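Local coordinates for protein homoserine O-acetyltransferase (Bacillus anthracis str. 'Ames Ancestor', PDB 3I1I) that probably catalyses acetyl transfer from acetyl-CoA to the hydroxyl of L-homoserine, an activating step on the route to methionine, at residues M175-P185 with L311-P322; C90-Q98 with F124-M135. All coordinates share one frame; numbering follows the deposited sequence.

Contact 1. Residues M175-P185 with L311-P322; sequences MIGVITNPQNP and LMIPCKQDLLQP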
loop_
_atom_site.group_PDB
_atom_site.type_symbol
_atom_site.label_atom_id
_atom_site.label_comp_id
_atom_site.label_asym_id
_atom_site.label_seq_id
_atom_site.Cartn_x
_atom_site.Cartn_y
_atom_site.Cartn_z
HETATM N N MSE A 175 30.588 -8.908 -14.126
HETATM C CA MSE A 175 29.233 -8.828 -13.576
HETATM C C MSE A 175 28.502 -7.629 -14.178
HETATM O O MSE A 175 29.051 -6.550 -14.236
HETATM C CB MSE A 175 29.289 -8.730 -12.072
HETATM C CG MSE A 175 27.927 -8.846 -11.416
HETATM SE SE MSE A 175 27.140 -7.086 -11.116
HETATM C CE MSE A 175 28.291 -6.581 -9.633
ATOM N N ILE A 176 27.283 -7.824 -14.661
ATOM C CA ILE A 176 26.506 -6.716 -15.219
ATOM C C ILE A 176 25.219 -6.665 -14.420
ATOM O O ILE A 176 24.451 -7.619 -14.401
ATOM C CB ILE A 176 26.146 -6.912 -16.702
ATOM C CG1 ILE A 176 27.406 -7.130 -17.558
ATOM C CG2 ILE A 176 25.342 -5.707 -17.211
ATOM C CD1 ILE A 176 27.144 -7.220 -19.080
ATOM N N GLY A 177 24.997 -5.553 -13.753
ATOM C CA GLY A 177 23.860 -5.398 -12.897
ATOM C C GLY A 177 22.962 -4.322 -13.489
ATOM O O GLY A 177 23.314 -3.112 -13.477
ATOM N N VAL A 178 21.815 -4.755 -14.005
ATOM C CA VAL A 178 20.863 -3.854 -14.656
ATOM C C VAL A 178 19.718 -3.454 -13.714
ATOM O O VAL A 178 19.160 -4.293 -12.989
ATOM C CB VAL A 178 20.297 -4.509 -15.936
ATOM C CG1 VAL A 178 19.418 -3.482 -16.722
ATOM C CG2 VAL A 178 21.434 -5.030 -16.802
ATOM N N ILE A 179 19.386 -2.167 -13.704
ATOM C CA ILE A 179 18.304 -1.603 -12.822
ATOM C C ILE A 179 18.259 -2.233 -11.432
ATOM O O ILE A 179 17.251 -2.750 -11.013
ATOM C CB ILE A 179 16.909 -1.629 -13.516
ATOM C CG1 ILE A 179 16.520 -3.056 -13.989
ATOM C CG2 ILE A 179 16.921 -0.677 -14.711
ATOM C CD1 ILE A 179 15.032 -3.256 -14.147
ATOM N N THR A 180 19.391 -2.174 -10.733
ATOM C CA THR A 180 19.572 -2.814 -9.440
ATOM C C THR A 180 20.422 -1.902 -8.486
ATOM O O THR A 180 20.809 -0.795 -8.843
ATOM C CB THR A 180 20.233 -4.236 -9.624
ATOM O OG1 THR A 180 20.104 -5.014 -8.417
ATOM C CG2 THR A 180 21.730 -4.115 -10.010
ATOM N N ASN A 181 20.712 -2.398 -7.282
ATOM C CA ASN A 181 21.521 -1.671 -6.270
ATOM C C ASN A 181 22.133 -2.685 -5.307
ATOM O O ASN A 181 21.606 -3.809 -5.166
ATOM C CB ASN A 181 20.665 -0.689 -5.475
ATOM C CG ASN A 181 20.611 0.667 -6.101
ATOM O OD1 ASN A 181 21.641 1.197 -6.498
ATOM N ND2 ASN A 181 19.412 1.241 -6.219
ATOM N N PRO A 182 23.242 -2.307 -4.649
ATOM C CA PRO A 182 23.909 -3.226 -3.746
ATOM C C PRO A 182 23.124 -3.476 -2.470
ATOM O O PRO A 182 23.389 -4.451 -1.774
ATOM C CB PRO A 182 25.247 -2.534 -3.442
ATOM C CG PRO A 182 25.043 -1.133 -3.789
ATOM C CD PRO A 182 23.978 -1.040 -4.791
ATOM N N GLN A 183 22.207 -2.567 -2.157
ATOM C CA GLN A 183 21.393 -2.644 -0.944
ATOM C C GLN A 183 20.027 -2.138 -1.301
ATOM O O GLN A 183 19.935 -1.093 -1.914
ATOM C CB GLN A 183 21.984 -1.754 0.161
ATOM C CG GLN A 183 23.385 -2.150 0.589
ATOM C CD GLN A 183 23.994 -1.189 1.622
ATOM O OE1 GLN A 183 24.151 -0.002 1.343
ATOM N NE2 GLN A 183 24.373 -1.717 2.797
ATOM N N ASN A 184 18.965 -2.869 -0.980
ATOM C CA ASN A 184 17.662 -2.435 -1.422
ATOM C C ASN A 184 17.353 -1.101 -0.722
ATOM O O ASN A 184 17.439 -1.001 0.494
ATOM C CB ASN A 184 16.574 -3.447 -1.122
ATOM C CG ASN A 184 15.330 -3.201 -1.960
ATOM O OD1 ASN A 184 15.434 -3.200 -3.178
ATOM N ND2 ASN A 184 14.164 -3.003 -1.327
ATOM N N PRO A 185 17.038 -0.062 -1.497
ATOM C CA PRO A 185 16.768 1.218 -0.855
ATOM C C PRO A 185 15.680 1.116 0.186
ATOM O O PRO A 185 14.764 0.305 0.055
ATOM C CB PRO A 185 16.320 2.107 -2.004
ATOM C CG PRO A 185 17.001 1.510 -3.198
ATOM C CD PRO A 185 16.935 0.012 -2.958
ATOM N N LEU A 311 29.971 -3.750 -14.450
ATOM C CA LEU A 311 29.163 -2.788 -15.223
ATOM C C LEU A 311 27.773 -2.648 -14.591
ATOM O O LEU A 311 27.026 -3.624 -14.497
ATOM C CB LEU A 311 29.019 -3.237 -16.689
ATOM C CG LEU A 311 28.171 -2.310 -17.621
ATOM C CD1 LEU A 311 28.730 -0.822 -17.701
ATOM C CD2 LEU A 311 28.025 -2.881 -19.013
HETATM N N MSE A 312 27.439 -1.443 -14.127
HETATM C CA MSE A 312 26.099 -1.157 -13.578
HETATM C C MSE A 312 25.316 -0.301 -14.614
HETATM O O MSE A 312 25.837 0.708 -15.155
HETATM C CB MSE A 312 26.203 -0.415 -12.244
HETATM C CG MSE A 312 26.964 -1.096 -11.083
HETATM SE SE MSE A 312 26.179 -2.816 -10.638
HETATM C CE MSE A 312 24.677 -2.066 -9.629
ATOM N N ILE A 313 24.081 -0.728 -14.899
ATOM C CA ILE A 313 23.216 -0.081 -15.878
ATOM C C ILE A 313 21.905 0.316 -15.205
ATOM O O ILE A 313 20.929 -0.425 -15.232
ATOM C CB ILE A 313 22.937 -0.998 -17.064
ATOM C CG1 ILE A 313 24.252 -1.497 -17.677
ATOM C CG2 ILE A 313 22.097 -0.287 -18.152
ATOM C CD1 ILE A 313 24.006 -2.576 -18.832
ATOM N N PRO A 314 21.900 1.476 -14.531
ATOM C CA PRO A 314 20.676 1.993 -13.945
ATOM C C PRO A 314 19.894 2.866 -14.951
ATOM O O PRO A 314 20.428 3.303 -15.972
ATOM C CB PRO A 314 21.193 2.860 -12.814
ATOM C CG PRO A 314 22.419 3.426 -13.340
ATOM C CD PRO A 314 23.048 2.324 -14.165
ATOM N N CYS A 315 18.646 3.115 -14.612
ATOM C CA CYS A 315 17.834 4.027 -15.322
ATOM C C CYS A 315 17.574 5.212 -14.433
ATOM O O CYS A 315 17.045 5.074 -13.322
ATOM C CB CYS A 315 16.487 3.385 -15.683
ATOM S SG CYS A 315 15.511 4.552 -16.721
ATOM N N LYS A 316 17.896 6.387 -14.951
ATOM C CA LYS A 316 17.742 7.644 -14.235
ATOM C C LYS A 316 16.330 7.941 -13.704
ATOM O O LYS A 316 16.178 8.624 -12.697
ATOM C CB LYS A 316 18.132 8.754 -15.172
ATOM C CG LYS A 316 18.074 10.153 -14.563
ATOM C CD LYS A 316 18.706 11.124 -15.551
ATOM C CE LYS A 316 19.432 12.253 -14.846
ATOM N NZ LYS A 316 18.425 13.210 -14.385
ATOM N N GLN A 317 15.312 7.431 -14.391
ATOM C CA GLN A 317 13.938 7.594 -13.971
ATOM C C GLN A 317 13.416 6.437 -13.116
ATOM O O GLN A 317 12.215 6.353 -12.848
ATOM C CB GLN A 317 13.058 7.744 -15.207
ATOM C CG GLN A 317 13.176 9.085 -15.892
ATOM C CD GLN A 317 14.426 9.258 -16.714
ATOM O OE1 GLN A 317 14.952 8.317 -17.348
ATOM N NE2 GLN A 317 14.939 10.462 -16.697
ATOM N N ASP A 318 14.296 5.533 -12.700
ATOM C CA ASP A 318 13.871 4.378 -11.874
ATOM C C ASP A 318 13.539 4.862 -10.489
ATOM O O ASP A 318 14.429 5.386 -9.799
ATOM C CB ASP A 318 15.017 3.370 -11.776
ATOM C CG ASP A 318 14.585 2.030 -11.286
ATOM O OD1 ASP A 318 13.611 1.902 -10.487
ATOM O OD2 ASP A 318 15.274 1.096 -11.711
ATOM N N LEU A 319 12.270 4.700 -10.101
ATOM C CA LEU A 319 11.804 5.030 -8.773
ATOM C C LEU A 319 12.039 3.920 -7.757
ATOM O O LEU A 319 11.974 4.163 -6.516
ATOM C CB LEU A 319 10.321 5.338 -8.784
ATOM C CG LEU A 319 9.820 6.531 -9.610
ATOM C CD1 LEU A 319 8.290 6.375 -9.812
ATOM C CD2 LEU A 319 10.158 7.896 -8.990
ATOM N N LEU A 320 12.247 2.694 -8.234
ATOM C CA LEU A 320 12.430 1.543 -7.320
ATOM C C LEU A 320 13.877 1.431 -6.937
ATOM O O LEU A 320 14.188 1.085 -5.811
ATOM C CB LEU A 320 11.991 0.218 -7.950
ATOM C CG LEU A 320 10.489 0.022 -8.055
ATOM C CD1 LEU A 320 10.229 -1.090 -9.085
ATOM C CD2 LEU A 320 9.870 -0.304 -6.676
ATOM N N GLN A 321 14.756 1.740 -7.876
ATOM C CA GLN A 321 16.175 1.578 -7.684
ATOM C C GLN A 321 16.911 2.854 -8.100
ATOM O O GLN A 321 17.427 2.957 -9.223
ATOM C CB GLN A 321 16.669 0.375 -8.502
ATOM C CG GLN A 321 16.141 -1.010 -8.016
ATOM C CD GLN A 321 16.494 -1.304 -6.572
ATOM O OE1 GLN A 321 17.439 -0.727 -5.997
ATOM N NE2 GLN A 321 15.710 -2.147 -5.956
ATOM N N PRO A 322 16.957 3.844 -7.192
ATOM C CA PRO A 322 17.579 5.118 -7.509
ATOM C C PRO A 322 19.022 4.946 -7.937
ATOM O O PRO A 322 19.797 4.222 -7.311
ATOM C CB PRO A 322 17.491 5.863 -6.194
ATOM C CG PRO A 322 16.294 5.291 -5.527
ATOM C CD PRO A 322 16.354 3.855 -5.853
HETATM O O HOH W 1 19.759 1.586 -10.163
#
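Leu311 joins Met175 and Gly177 through its backbone: its N donates to Met175 O and its O accepts from Gly177 N, opening a parallel ladder between neighbouring strands of the alpha/beta hydrolase sheet. The short strand axes run 4.7 Å apart at 12°. Met312 curls over Gly177, its chain bent at chi2 (-58°) and again at chi3, and its CE runs on to Thr180 CG2, 3.6 Å away. On the other face, Ile313 CD1 lies 3.8 Å from Ile176 CG2 and also reaches Val178 CG2, while the Ile313 backbone completes the ladder with Gly177 O and Ile179 N. Beyond the strands, Cys315 starts a type I turn ending at Asp318. The OD1 of Asp318 takes the N-H groups of Leu320 and Gln321, and its OD2, 3.7 Å from Ile179 CB, is hydrogen-bonded to His351 ND1. Gln321 then links the two loops by both ends of its amide. OE1 accepts from Asn181 ND2 at 2.8 Å, in the Gln321 carbonyl plane, and NE2 donates to Asn184 OD1 at 3.0 Å, Asn184 ND2 being itself hydrogen-bonded to Ser189 OG; the Asn181 and Gln321 amides are turned 60° apart. Pro322 O takes a second bond from Asn181 ND2 (3.2 Å), and Pro322 CD packs 3.6 Å from Pro185 CG. Asp318 is probably the acid of a Ser-His-Asp triad with Ser155 and His351, as in other members of this fold. Two backbone N-H groups on OD1 and His351 on OD2 would fix this carboxylate's rotation, consistent with an acid that orients the histidine.

Contact 2. Residues C90-Q98 with F124-M135; sequences CTDNLCNVQ and FPVFTFLDVARM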
loop_
_atom_site.group_PDB
_atom_site.type_symbol
_atom_site.label_atom_id
_atom_site.label_comp_id
_atom_site.label_asym_id
_atom_site.label_seq_id
_atom_site.Cartn_x
_atom_site.Cartn_y
_atom_site.Cartn_z
ATOM N N CYS A 90 20.042 -19.920 -17.317
ATOM C CA CYS A 90 19.147 -19.172 -16.463
ATOM C C CYS A 90 18.347 -20.147 -15.650
ATOM O O CYS A 90 17.921 -21.161 -16.169
ATOM C CB CYS A 90 18.220 -18.345 -17.341
ATOM S SG CYS A 90 17.209 -17.181 -16.382
ATOM N N THR A 91 18.097 -19.810 -14.398
ATOM C CA THR A 91 17.484 -20.714 -13.437
ATOM C C THR A 91 16.244 -20.087 -12.782
ATOM O O THR A 91 16.125 -18.868 -12.720
ATOM C CB THR A 91 18.510 -21.056 -12.310
ATOM O OG1 THR A 91 18.812 -19.874 -11.565
ATOM C CG2 THR A 91 19.828 -21.631 -12.886
ATOM N N ASP A 92 15.338 -20.915 -12.270
ATOM C CA ASP A 92 14.220 -20.421 -11.488
ATOM C C ASP A 92 14.662 -20.106 -10.036
ATOM O O ASP A 92 15.285 -20.922 -9.392
ATOM C CB ASP A 92 13.102 -21.469 -11.372
ATOM C CG ASP A 92 12.455 -21.841 -12.697
ATOM O OD1 ASP A 92 12.242 -20.969 -13.568
ATOM O OD2 ASP A 92 12.105 -23.040 -12.812
ATOM N N ASN A 93 14.264 -18.954 -9.512
ATOM C CA ASN A 93 14.562 -18.576 -8.147
ATOM C C ASN A 93 13.720 -19.360 -7.139
ATOM O O ASN A 93 12.582 -19.780 -7.441
ATOM C CB ASN A 93 14.316 -17.083 -7.977
ATOM C CG ASN A 93 15.215 -16.250 -8.818
ATOM O OD1 ASN A 93 16.261 -16.709 -9.276
ATOM N ND2 ASN A 93 14.838 -14.989 -9.019
ATOM N N LEU A 94 14.274 -19.575 -5.949
ATOM C CA LEU A 94 13.459 -20.039 -4.799
ATOM C C LEU A 94 12.148 -19.189 -4.603
ATOM O O LEU A 94 12.126 -17.984 -4.901
ATOM C CB LEU A 94 14.272 -19.936 -3.498
ATOM C CG LEU A 94 15.326 -20.971 -3.090
ATOM C CD1 LEU A 94 16.112 -20.394 -1.896
ATOM C CD2 LEU A 94 14.643 -22.315 -2.734
ATOM N N CYS A 95 11.100 -19.832 -4.103
ATOM C CA CYS A 95 9.799 -19.210 -3.923
ATOM C C CYS A 95 9.278 -18.476 -5.170
ATOM O O CYS A 95 8.614 -17.427 -5.050
ATOM C CB CYS A 95 9.848 -18.234 -2.765
ATOM S SG CYS A 95 10.376 -19.008 -1.239
ATOM N N ASN A 96 9.552 -19.036 -6.355
ATOM C CA ASN A 96 9.117 -18.411 -7.582
ATOM C C ASN A 96 7.629 -18.145 -7.451
ATOM O O ASN A 96 6.888 -19.024 -7.004
ATOM C CB ASN A 96 9.402 -19.295 -8.792
ATOM C CG ASN A 96 9.159 -18.569 -10.096
ATOM O OD1 ASN A 96 8.017 -18.422 -10.527
ATOM N ND2 ASN A 96 10.237 -18.125 -10.749
ATOM N N VAL A 97 7.191 -16.948 -7.811
ATOM C CA VAL A 97 5.798 -16.566 -7.567
ATOM C C VAL A 97 4.830 -17.235 -8.535
ATOM O O VAL A 97 3.675 -17.509 -8.177
ATOM C CB VAL A 97 5.587 -15.026 -7.576
ATOM C CG1 VAL A 97 6.548 -14.384 -6.607
ATOM C CG2 VAL A 97 5.738 -14.451 -8.988
ATOM N N GLN A 98 5.294 -17.506 -9.748
ATOM C CA GLN A 98 4.463 -18.131 -10.782
ATOM C C GLN A 98 4.407 -19.607 -10.563
ATOM O O GLN A 98 4.716 -20.382 -11.480
ATOM C CB GLN A 98 5.061 -17.913 -12.155
ATOM C CG GLN A 98 5.065 -16.506 -12.592
ATOM C CD GLN A 98 5.422 -16.415 -14.051
ATOM O OE1 GLN A 98 4.830 -17.123 -14.892
ATOM N NE2 GLN A 98 6.399 -15.548 -14.381
ATOM N N PHE A 124 7.970 -22.265 5.733
ATOM C CA PHE A 124 9.105 -22.180 4.811
ATOM C C PHE A 124 10.180 -21.235 5.342
ATOM O O PHE A 124 9.872 -20.218 5.944
ATOM C CB PHE A 124 8.683 -21.763 3.406
ATOM C CG PHE A 124 9.725 -22.062 2.372
ATOM C CD1 PHE A 124 9.839 -23.343 1.851
ATOM C CD2 PHE A 124 10.619 -21.090 1.970
ATOM C CE1 PHE A 124 10.808 -23.652 0.920
ATOM C CE2 PHE A 124 11.596 -21.381 1.034
ATOM C CZ PHE A 124 11.703 -22.670 0.511
ATOM N N PRO A 125 11.458 -21.576 5.140
ATOM C CA PRO A 125 12.468 -20.685 5.696
ATOM C C PRO A 125 12.626 -19.410 4.897
ATOM O O PRO A 125 12.410 -19.399 3.697
ATOM C CB PRO A 125 13.762 -21.492 5.595
ATOM C CG PRO A 125 13.522 -22.469 4.511
ATOM C CD PRO A 125 12.050 -22.788 4.553
ATOM N N VAL A 126 13.024 -18.353 5.582
ATOM C CA VAL A 126 13.399 -17.130 4.938
ATOM C C VAL A 126 14.604 -17.391 4.064
ATOM O O VAL A 126 15.603 -18.042 4.527
ATOM C CB VAL A 126 13.737 -16.061 5.974
ATOM C CG1 VAL A 126 14.318 -14.829 5.285
ATOM C CG2 VAL A 126 12.465 -15.742 6.828
ATOM N N PHE A 127 14.514 -16.905 2.820
ATOM C CA PHE A 127 15.626 -16.944 1.901
ATOM C C PHE A 127 16.076 -15.554 1.473
ATOM O O PHE A 127 15.284 -14.611 1.466
ATOM C CB PHE A 127 15.272 -17.791 0.660
ATOM C CG PHE A 127 14.547 -17.032 -0.437
ATOM C CD1 PHE A 127 15.244 -16.541 -1.517
ATOM C CD2 PHE A 127 13.168 -16.844 -0.385
ATOM C CE1 PHE A 127 14.603 -15.871 -2.535
ATOM C CE2 PHE A 127 12.498 -16.162 -1.386
ATOM C CZ PHE A 127 13.213 -15.664 -2.469
ATOM N N THR A 128 17.348 -15.478 1.073
ATOM C CA THR A 128 17.937 -14.303 0.487
ATOM C C THR A 128 18.430 -14.621 -0.918
ATOM O O THR A 128 18.448 -15.775 -1.352
ATOM C CB THR A 128 19.153 -13.861 1.286
ATOM O OG1 THR A 128 20.220 -14.821 1.124
ATOM C CG2 THR A 128 18.773 -13.712 2.747
ATOM N N PHE A 129 18.849 -13.596 -1.630
ATOM C CA PHE A 129 19.383 -13.795 -2.961
ATOM C C PHE A 129 20.756 -14.383 -2.928
ATOM O O PHE A 129 21.238 -14.866 -3.932
ATOM C CB PHE A 129 19.296 -12.507 -3.795
ATOM C CG PHE A 129 17.857 -12.126 -4.112
ATOM C CD1 PHE A 129 17.038 -13.004 -4.836
ATOM C CD2 PHE A 129 17.306 -10.949 -3.637
ATOM C CE1 PHE A 129 15.704 -12.708 -5.085
ATOM C CE2 PHE A 129 15.966 -10.652 -3.888
ATOM C CZ PHE A 129 15.163 -11.546 -4.607
ATOM N N LEU A 130 21.381 -14.401 -1.755
ATOM C CA LEU A 130 22.607 -15.167 -1.593
ATOM C C LEU A 130 22.296 -16.679 -1.603
ATOM O O LEU A 130 23.049 -17.462 -2.222
ATOM C CB LEU A 130 23.364 -14.743 -0.367
ATOM C CG LEU A 130 24.616 -15.544 -0.014
ATOM C CD1 LEU A 130 25.535 -15.717 -1.215
ATOM C CD2 LEU A 130 25.321 -14.836 1.194
ATOM N N ASP A 131 21.180 -17.081 -0.991
ATOM C CA ASP A 131 20.752 -18.495 -1.070
ATOM C C ASP A 131 20.586 -18.945 -2.509
ATOM O O ASP A 131 21.041 -20.031 -2.864
ATOM C CB ASP A 131 19.468 -18.737 -0.317
ATOM C CG ASP A 131 19.663 -18.676 1.186
ATOM O OD1 ASP A 131 20.552 -19.399 1.664
ATOM O OD2 ASP A 131 18.951 -17.911 1.886
ATOM N N VAL A 132 20.016 -18.077 -3.354
ATOM C CA VAL A 132 19.837 -18.403 -4.751
ATOM C C VAL A 132 21.204 -18.559 -5.485
ATOM O O VAL A 132 21.397 -19.500 -6.269
ATOM C CB VAL A 132 18.888 -17.408 -5.468
ATOM C CG1 VAL A 132 18.906 -17.633 -6.980
ATOM C CG2 VAL A 132 17.425 -17.506 -4.875
ATOM N N ALA A 133 22.134 -17.661 -5.199
ATOM C CA ALA A 133 23.468 -17.705 -5.751
ATOM C C ALA A 133 24.187 -19.011 -5.291
ATOM O O ALA A 133 24.864 -19.658 -6.086
ATOM C CB ALA A 133 24.251 -16.442 -5.323
ATOM N N ARG A 134 24.018 -19.418 -4.036
ATOM C CA ARG A 134 24.664 -20.654 -3.573
ATOM C C ARG A 134 24.104 -21.889 -4.295
ATOM O O ARG A 134 24.863 -22.772 -4.680
ATOM C CB ARG A 134 24.549 -20.837 -2.066
ATOM C CG ARG A 134 25.105 -19.641 -1.245
ATOM C CD ARG A 134 26.152 -20.129 -0.301
ATOM N NE ARG A 134 26.680 -19.121 0.635
ATOM C CZ ARG A 134 27.840 -18.466 0.490
ATOM N NH1 ARG A 134 28.634 -18.643 -0.586
ATOM N NH2 ARG A 134 28.201 -17.609 1.435
HETATM N N MSE A 135 22.793 -21.921 -4.522
HETATM C CA MSE A 135 22.218 -23.010 -5.256
HETATM C C MSE A 135 22.696 -23.027 -6.699
HETATM O O MSE A 135 23.131 -24.057 -7.168
HETATM C CB MSE A 135 20.716 -22.964 -5.200
HETATM C CG MSE A 135 20.197 -23.432 -3.864
HETATM SE SE MSE A 135 18.310 -22.995 -3.722
HETATM C CE MSE A 135 17.679 -23.925 -5.344
#
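Phe127 CG sits between its backbone N and carbonyl carbon (chi1 85°), whereas Leu94 CG lies opposite its own carbonyl carbon (chi1 -79°); with these rotations the two side chains lie alongside each other, running in opposite senses. The setting is the alpha/beta hydrolase fold: a type II turn, Asn93 to Asn96, follows strand 87-91 and packs against the start of helix 129-142 and the loop leading into it. Leu94 CB makes a CH-pi contact over one face of the Phe127 ring, 4.1 Å from its centroid and 14° off the normal. Farther out, Leu94 CD1 rests 3.7 Å from Phe127 CB, and Leu94 CG meets Met135 SE at the same distance, one helical turn beyond Asp131. From the helix, Val132 reaches the turn with both methyls: CG2 near Leu94 N and CG1 3.6 Å from Asn93 OD1. The helix start is fixed by a capping box: Asp131 N donates to Thr128 OG1, and Thr128 N to Asp131 OD2 at 3.0 Å, while Asp131 OD1 is held by Glu20 N and Tyr17 OH. At the third position of the turn, Cys95 SG makes oblique sulfur-aromatic contacts with two rings, lying 3.5 Å from Phe124 CE2 and 3.6 Å from Phe127 CE2.

Overall arrangement
The contacts follow one another along the chain: contact 2 closes at Met135 before contact 1 opens at Met175. Their centres are about 20 Å apart and their nearest atoms about 8 Å, without touching. Both reach the central mixed sheet, where strand 87-91 of contact 2 is separated from strand 174-178 of contact 1 by strands 44-48 and 150-154. Helix 156-167 is touched by both, meeting Asn93 and Phe129 of contact 2 and Thr180, Pro182, Asn184 and Gln321 of contact 1. Contact 1 holds Asp318 of the probable triad, whereas contact 2 comes only near the probable nucleophile elbow at Ser155, through Asn93, and meets the helix that follows it. Each also touches the second subunit.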